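Clavulanic acid biosynthesis oligopeptide binding protein 2 (Streptomyces clavuligerus, PDB 2WOL) probably binds oligopeptides as an extracellular solute-binding protein linked to clavulanic acid biosynthesis. Local coordinates at residues 124-129 / 153-158; 297-302 / 531-536. All coordinates share one frame; numbering follows the deposited sequence.

Contact 1. Residues 124-129 / 153-158; sequences VQRVFA and GPYRTD
R126 and Y155 both set out from their backbones with CG anti to the carbonyl carbon (chi1 -71° and -49°), and R126 then bends at chi3 (91°), which brings its guanidinium to the hydroxyl end of the tyrosine. Here the C-terminal end of helix 117-127 packs against a loop that follows helix 140-144, in a solute-binding protein of family 5. The guanidinium and the phenol ring stand nearly perpendicular, and R126 NE lies 3.5 Å from Y155 OH. Both groups turn to D200: its OD2 forms a salt bridge with R126 NE and accepts a hydrogen bond from Y155 OH. R126 NH2 has a second carboxylate, D47. The shared acid D200 fixes the two side chains beside each other. Together D200 and D47 balance the charge of the buried guanidinium, which probably makes its burial tolerable.

P154 fills the middle of the contact. Its CD sits 3.3 Å from Q125 O, the same carbonyl that accepts the F128 N hydrogen bond near the helix end. P154 CG meets the helix backbone at R126 CA, 4.0 Å away, and, roughly at right angles to that, one face of the Y155 ring, over its centre. G153 passes close to A129, with the two CA atoms 4.6 Å apart. G153 CA also lies 4.0 Å from F128 CB. A129 CB touches both P154 CD and the Y155 ring, the latter obliquely, 3.8 Å from Y155 CD2.

Contact 2. Residues 297-302 / 531-536; sequences DNPRTS and TLHFRN
D297 and H533 form an antiparallel hydrogen-bonded pair, and this end of the contact is its tight part. D297 N gives a bond to H533 O (2.9 Å, 170° at the hydrogen), and H533 N returns one to D297 O (2.8 Å). R535 grips the D297 carboxylate side-on: NE reaches OD2 at 2.8 Å and NH2 reaches OD1 at 2.9 Å. The carboxylate and guanidinium planes stand 50° apart, and OD1 is met from above the carboxylate plane. Y551 OH and G20 N also bind this buried carboxylate, while G16 O takes a further bond from R535 NH2.

The other end is looser and partly exposed. T531 N still bonds to P299 O at 3.0 Å, and N298 CA makes a CA-H...O contact with T531 O (3.2 Å). Around them, methyls and ring carbons meet: T301 CG2 touches T531 CG2 at 3.7 Å, and P299 CG lies 3.7 Å from H533 CD2. T531 CG2 also sits over one face of the imidazole, toward its rim; H533 NE2 is hydrogen-bonded to G549 O. The whole is one antiparallel bridge, extended by the T531 N to P299 O bond, in a mixed beta-sheet of a periplasmic-binding-protein-type fold.

Contact 1 and contact 2 lie on opposite sides of the chain's centre. Their centres are 39 Å apart and their nearest atoms about 23 Å, so neither touches the other. Contact 1 lies farther out, 25 Å from the chain centre against 15 Å for contact 2. They also differ in reach along the sequence. Contact 1 closes a local loop of 23 residues, whereas contact 2 joins segments separated by 228 residues and brings a late part of the chain back to its middle. Both share one theme, a buried arginine paired with carboxylate. Both are structural packing: one sets a helix end against a loop, the other pairs strands.

Contact 1. Residues 124-129 / 153-158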
loop_
_atom_site.group_PDB
_atom_site.type_symbol
_atom_site.label_atom_id
_atom_site.label_comp_id
_atom_site.label_asym_id
_atom_site.label_seq_id
_atom_site.Cartn_x
_atom_site.Cartn_y
_atom_site.Cartn_z
ATOM N N VAL A 124 -5.971 18.882 -4.742
ATOM C CA VAL A 124 -4.520 18.771 -4.851
ATOM C C VAL A 124 -3.829 19.867 -4.024
ATOM O O VAL A 124 -2.835 19.613 -3.342
ATOM C CB VAL A 124 -4.070 18.789 -6.334
ATOM C CG1 VAL A 124 -2.563 18.851 -6.447
ATOM C CG2 VAL A 124 -4.608 17.552 -7.057
ATOM N N GLN A 125 -4.379 21.078 -4.075
ATOM C CA GLN A 125 -3.855 22.188 -3.283
ATOM C C GLN A 125 -3.931 21.914 -1.783
ATOM O O GLN A 125 -2.996 22.245 -1.050
ATOM C CB GLN A 125 -4.581 23.485 -3.637
ATOM C CG GLN A 125 -4.149 24.040 -4.979
ATOM C CD GLN A 125 -4.929 25.262 -5.434
ATOM O OE1 GLN A 125 -4.559 25.886 -6.423
ATOM N NE2 GLN A 125 -6.020 25.585 -4.744
ATOM N N ARG A 126 -5.032 21.305 -1.336
ATOM C CA ARG A 126 -5.228 20.943 0.073
ATOM C C ARG A 126 -4.082 20.113 0.647
ATOM O O ARG A 126 -3.708 20.280 1.808
ATOM C CB ARG A 126 -6.538 20.169 0.260
ATOM C CG ARG A 126 -7.784 21.001 0.108
ATOM C CD ARG A 126 -9.018 20.130 0.217
ATOM N NE ARG A 126 -9.508 20.027 1.591
ATOM C CZ ARG A 126 -9.574 18.904 2.306
ATOM N NH1 ARG A 126 -9.166 17.742 1.803
ATOM N NH2 ARG A 126 -10.045 18.948 3.541
ATOM N N VAL A 127 -3.546 19.206 -0.166
ATOM C CA VAL A 127 -2.433 18.349 0.251
ATOM C C VAL A 127 -1.245 19.175 0.768
ATOM O O VAL A 127 -0.525 18.746 1.675
ATOM C CB VAL A 127 -2.000 17.405 -0.900
ATOM C CG1 VAL A 127 -0.754 16.600 -0.526
ATOM C CG2 VAL A 127 -3.150 16.474 -1.285
ATOM N N PHE A 128 -1.067 20.370 0.205
ATOM C CA PHE A 128 0.035 21.255 0.590
ATOM C C PHE A 128 -0.117 21.843 1.993
ATOM O O PHE A 128 0.869 22.282 2.585
ATOM C CB PHE A 128 0.183 22.394 -0.421
ATOM C CG PHE A 128 0.827 21.981 -1.714
ATOM C CD1 PHE A 128 0.134 21.199 -2.634
ATOM C CD2 PHE A 128 2.125 22.386 -2.022
ATOM C CE1 PHE A 128 0.720 20.824 -3.828
ATOM C CE2 PHE A 128 2.724 22.012 -3.221
ATOM C CZ PHE A 128 2.019 21.233 -4.128
ATOM N N ALA A 129 -1.344 21.857 2.515
ATOM C CA ALA A 129 -1.605 22.411 3.842
ATOM C C ALA A 129 -1.368 21.351 4.918
ATOM O O ALA A 129 -2.296 20.933 5.611
ATOM C CB ALA A 129 -3.024 22.972 3.921
ATOM N N GLY A 153 -0.373 26.323 0.514
ATOM C CA GLY A 153 -1.692 25.714 0.675
ATOM C C GLY A 153 -2.817 26.721 0.502
ATOM O O GLY A 153 -2.583 27.936 0.551
ATOM N N PRO A 154 -4.054 26.226 0.325
ATOM C CA PRO A 154 -5.185 27.062 -0.074
ATOM C C PRO A 154 -5.818 27.894 1.043
ATOM O O PRO A 154 -6.734 28.677 0.770
ATOM C CB PRO A 154 -6.196 26.037 -0.590
ATOM C CG PRO A 154 -5.941 24.836 0.246
ATOM C CD PRO A 154 -4.452 24.812 0.493
ATOM N N TYR A 155 -5.352 27.718 2.277
ATOM C CA TYR A 155 -5.869 28.494 3.410
ATOM C C TYR A 155 -5.014 29.728 3.678
ATOM O O TYR A 155 -5.504 30.724 4.211
ATOM C CB TYR A 155 -5.976 27.620 4.666
ATOM C CG TYR A 155 -6.674 26.301 4.409
ATOM C CD1 TYR A 155 -7.950 26.268 3.850
ATOM C CD2 TYR A 155 -6.055 25.092 4.714
ATOM C CE1 TYR A 155 -8.592 25.062 3.599
ATOM C CE2 TYR A 155 -6.693 23.879 4.471
ATOM C CZ TYR A 155 -7.958 23.876 3.912
ATOM O OH TYR A 155 -8.592 22.678 3.673
ATOM N N ARG A 156 -3.743 29.654 3.283
ATOM C CA ARG A 156 -2.785 30.739 3.500
ATOM C C ARG A 156 -2.670 31.696 2.315
ATOM O O ARG A 156 -2.149 32.805 2.453
ATOM C CB ARG A 156 -1.417 30.164 3.869
ATOM C CG ARG A 156 -1.427 29.416 5.184
ATOM C CD ARG A 156 -0.025 29.019 5.620
ATOM N NE ARG A 156 -0.053 28.301 6.892
ATOM C CZ ARG A 156 -0.042 28.889 8.087
ATOM N NH1 ARG A 156 0.000 30.216 8.184
ATOM N NH2 ARG A 156 -0.067 28.150 9.187
ATOM N N THR A 157 -3.144 31.260 1.152
ATOM C CA THR A 157 -3.266 32.125 -0.017
ATOM C C THR A 157 -4.439 31.669 -0.879
ATOM O O THR A 157 -4.754 30.474 -0.928
ATOM C CB THR A 157 -1.965 32.183 -0.860
ATOM O OG1 THR A 157 -2.105 33.177 -1.886
ATOM C CG2 THR A 157 -1.653 30.831 -1.505
ATOM N N ASP A 158 -5.092 32.618 -1.543
ATOM C CA ASP A 158 -6.168 32.280 -2.472
ATOM C C ASP A 158 -5.688 32.254 -3.923
ATOM O O ASP A 158 -6.470 31.986 -4.838
ATOM C CB ASP A 158 -7.402 33.180 -2.283
ATOM C CG ASP A 158 -7.091 34.660 -2.421
ATOM O OD1 ASP A 158 -6.120 35.021 -3.119
ATOM O OD2 ASP A 158 -7.836 35.468 -1.820
#

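Contact 2. Residues 297-302 / 531-536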
loop_
_atom_site.group_PDB
_atom_site.type_symbol
_atom_site.label_atom_id
_atom_site.label_comp_id
_atom_site.label_asym_id
_atom_site.label_seq_id
_atom_site.Cartn_x
_atom_site.Cartn_y
_atom_site.Cartn_z
ATOM N N ASP A 297 -9.993 -17.256 0.321
ATOM C CA ASP A 297 -9.005 -16.845 -0.674
ATOM C C ASP A 297 -7.673 -16.580 0.012
ATOM O O ASP A 297 -7.638 -16.051 1.122
ATOM C CB ASP A 297 -9.483 -15.584 -1.397
ATOM C CG ASP A 297 -10.751 -15.821 -2.191
ATOM O OD1 ASP A 297 -10.772 -16.775 -2.994
ATOM O OD2 ASP A 297 -11.725 -15.061 -2.017
ATOM N N ASN A 298 -6.582 -16.952 -0.655
ATOM C CA ASN A 298 -5.238 -16.837 -0.080
ATOM C C ASN A 298 -4.305 -16.030 -1.005
ATOM O O ASN A 298 -3.320 -16.560 -1.519
ATOM C CB ASN A 298 -4.685 -18.247 0.193
ATOM C CG ASN A 298 -3.407 -18.254 1.039
ATOM O OD1 ASN A 298 -3.089 -17.301 1.759
ATOM N ND2 ASN A 298 -2.675 -19.357 0.957
ATOM N N PRO A 299 -4.617 -14.739 -1.224
ATOM C CA PRO A 299 -3.848 -13.953 -2.184
ATOM C C PRO A 299 -2.531 -13.438 -1.615
ATOM O O PRO A 299 -2.355 -13.386 -0.395
ATOM C CB PRO A 299 -4.768 -12.761 -2.453
ATOM C CG PRO A 299 -5.460 -12.552 -1.156
ATOM C CD PRO A 299 -5.689 -13.937 -0.601
ATOM N N ARG A 300 -1.625 -13.053 -2.510
ATOM C CA ARG A 300 -0.491 -12.215 -2.145
ATOM C C ARG A 300 -1.036 -10.822 -1.872
ATOM O O ARG A 300 -1.968 -10.378 -2.550
ATOM C CB ARG A 300 0.516 -12.138 -3.287
ATOM C CG ARG A 300 1.282 -13.423 -3.531
ATOM C CD ARG A 300 1.880 -13.409 -4.921
ATOM N NE ARG A 300 2.815 -14.509 -5.130
ATOM C CZ ARG A 300 4.119 -14.449 -4.873
ATOM N NH1 ARG A 300 4.660 -13.340 -4.384
ATOM N NH2 ARG A 300 4.883 -15.506 -5.113
ATOM N N THR A 301 -0.461 -10.135 -0.887
ATOM C CA THR A 301 -0.891 -8.774 -0.541
ATOM C C THR A 301 -0.067 -7.707 -1.260
ATOM O O THR A 301 -0.402 -6.518 -1.202
ATOM C CB THR A 301 -0.792 -8.505 0.972
ATOM O OG1 THR A 301 0.577 -8.599 1.385
ATOM C CG2 THR A 301 -1.624 -9.498 1.765
ATOM N N SER A 302 1.006 -8.142 -1.922
ATOM C CA SER A 302 2.003 -7.265 -2.559
ATOM C C SER A 302 2.959 -6.595 -1.566
ATOM O O SER A 302 3.829 -5.816 -1.963
ATOM C CB SER A 302 1.354 -6.232 -3.487
ATOM O OG SER A 302 0.815 -6.872 -4.631
ATOM N N THR A 531 -2.177 -13.568 2.642
ATOM C CA THR A 531 -3.201 -13.410 3.659
ATOM C C THR A 531 -4.363 -14.347 3.358
ATOM O O THR A 531 -4.484 -14.842 2.239
ATOM C CB THR A 531 -3.687 -11.942 3.733
ATOM O OG1 THR A 531 -4.396 -11.727 4.959
ATOM C CG2 THR A 531 -4.581 -11.588 2.546
ATOM N N LEU A 532 -5.201 -14.596 4.359
ATOM C CA LEU A 532 -6.394 -15.414 4.170
ATOM C C LEU A 532 -7.643 -14.568 4.360
ATOM O O LEU A 532 -7.914 -14.112 5.467
ATOM C CB LEU A 532 -6.406 -16.590 5.151
ATOM C CG LEU A 532 -5.409 -17.722 4.890
ATOM C CD1 LEU A 532 -5.303 -18.619 6.093
ATOM C CD2 LEU A 532 -5.794 -18.533 3.668
ATOM N N HIS A 533 -8.387 -14.348 3.277
ATOM C CA HIS A 533 -9.662 -13.638 3.364
ATOM C C HIS A 533 -10.813 -14.631 3.340
ATOM O O HIS A 533 -10.781 -15.591 2.571
ATOM C CB HIS A 533 -9.851 -12.684 2.184
ATOM C CG HIS A 533 -8.823 -11.601 2.083
ATOM N ND1 HIS A 533 -8.469 -10.792 3.145
ATOM C CD2 HIS A 533 -8.110 -11.158 1.019
ATOM C CE1 HIS A 533 -7.564 -9.917 2.744
ATOM N NE2 HIS A 533 -7.330 -10.116 1.458
ATOM N N PHE A 534 -11.831 -14.375 4.162
ATOM C CA PHE A 534 -13.041 -15.201 4.207
ATOM C C PHE A 534 -14.211 -14.434 3.591
ATOM O O PHE A 534 -14.452 -13.279 3.932
ATOM C CB PHE A 534 -13.361 -15.595 5.657
ATOM C CG PHE A 534 -14.470 -16.609 5.786
ATOM C CD1 PHE A 534 -14.183 -17.974 5.762
ATOM C CD2 PHE A 534 -15.797 -16.205 5.940
ATOM C CE1 PHE A 534 -15.200 -18.919 5.878
ATOM C CE2 PHE A 534 -16.829 -17.155 6.059
ATOM C CZ PHE A 534 -16.517 -18.510 6.029
ATOM N N ARG A 535 -14.924 -15.076 2.672
ATOM C CA ARG A 535 -16.075 -14.455 2.014
ATOM C C ARG A 535 -17.327 -15.274 2.270
ATOM O O ARG A 535 -17.372 -16.471 1.967
ATOM C CB ARG A 535 -15.849 -14.321 0.500
ATOM C CG ARG A 535 -15.213 -15.551 -0.139
ATOM C CD ARG A 535 -15.252 -15.549 -1.666
ATOM N NE ARG A 535 -14.151 -16.381 -2.139
ATOM C CZ ARG A 535 -14.195 -17.707 -2.245
ATOM N NH1 ARG A 535 -15.318 -18.372 -1.980
ATOM N NH2 ARG A 535 -13.110 -18.366 -2.630
ATOM N N ASN A 536 -18.352 -14.640 2.825
ATOM C CA ASN A 536 -19.623 -15.331 2.986
ATOM C C ASN A 536 -20.299 -15.561 1.634
ATOM O O ASN A 536 -20.189 -14.720 0.739
ATOM C CB ASN A 536 -20.508 -14.605 3.987
ATOM C CG ASN A 536 -20.190 -15.003 5.414
ATOM O OD1 ASN A 536 -20.241 -16.186 5.758
ATOM N ND2 ASN A 536 -19.832 -14.030 6.246
#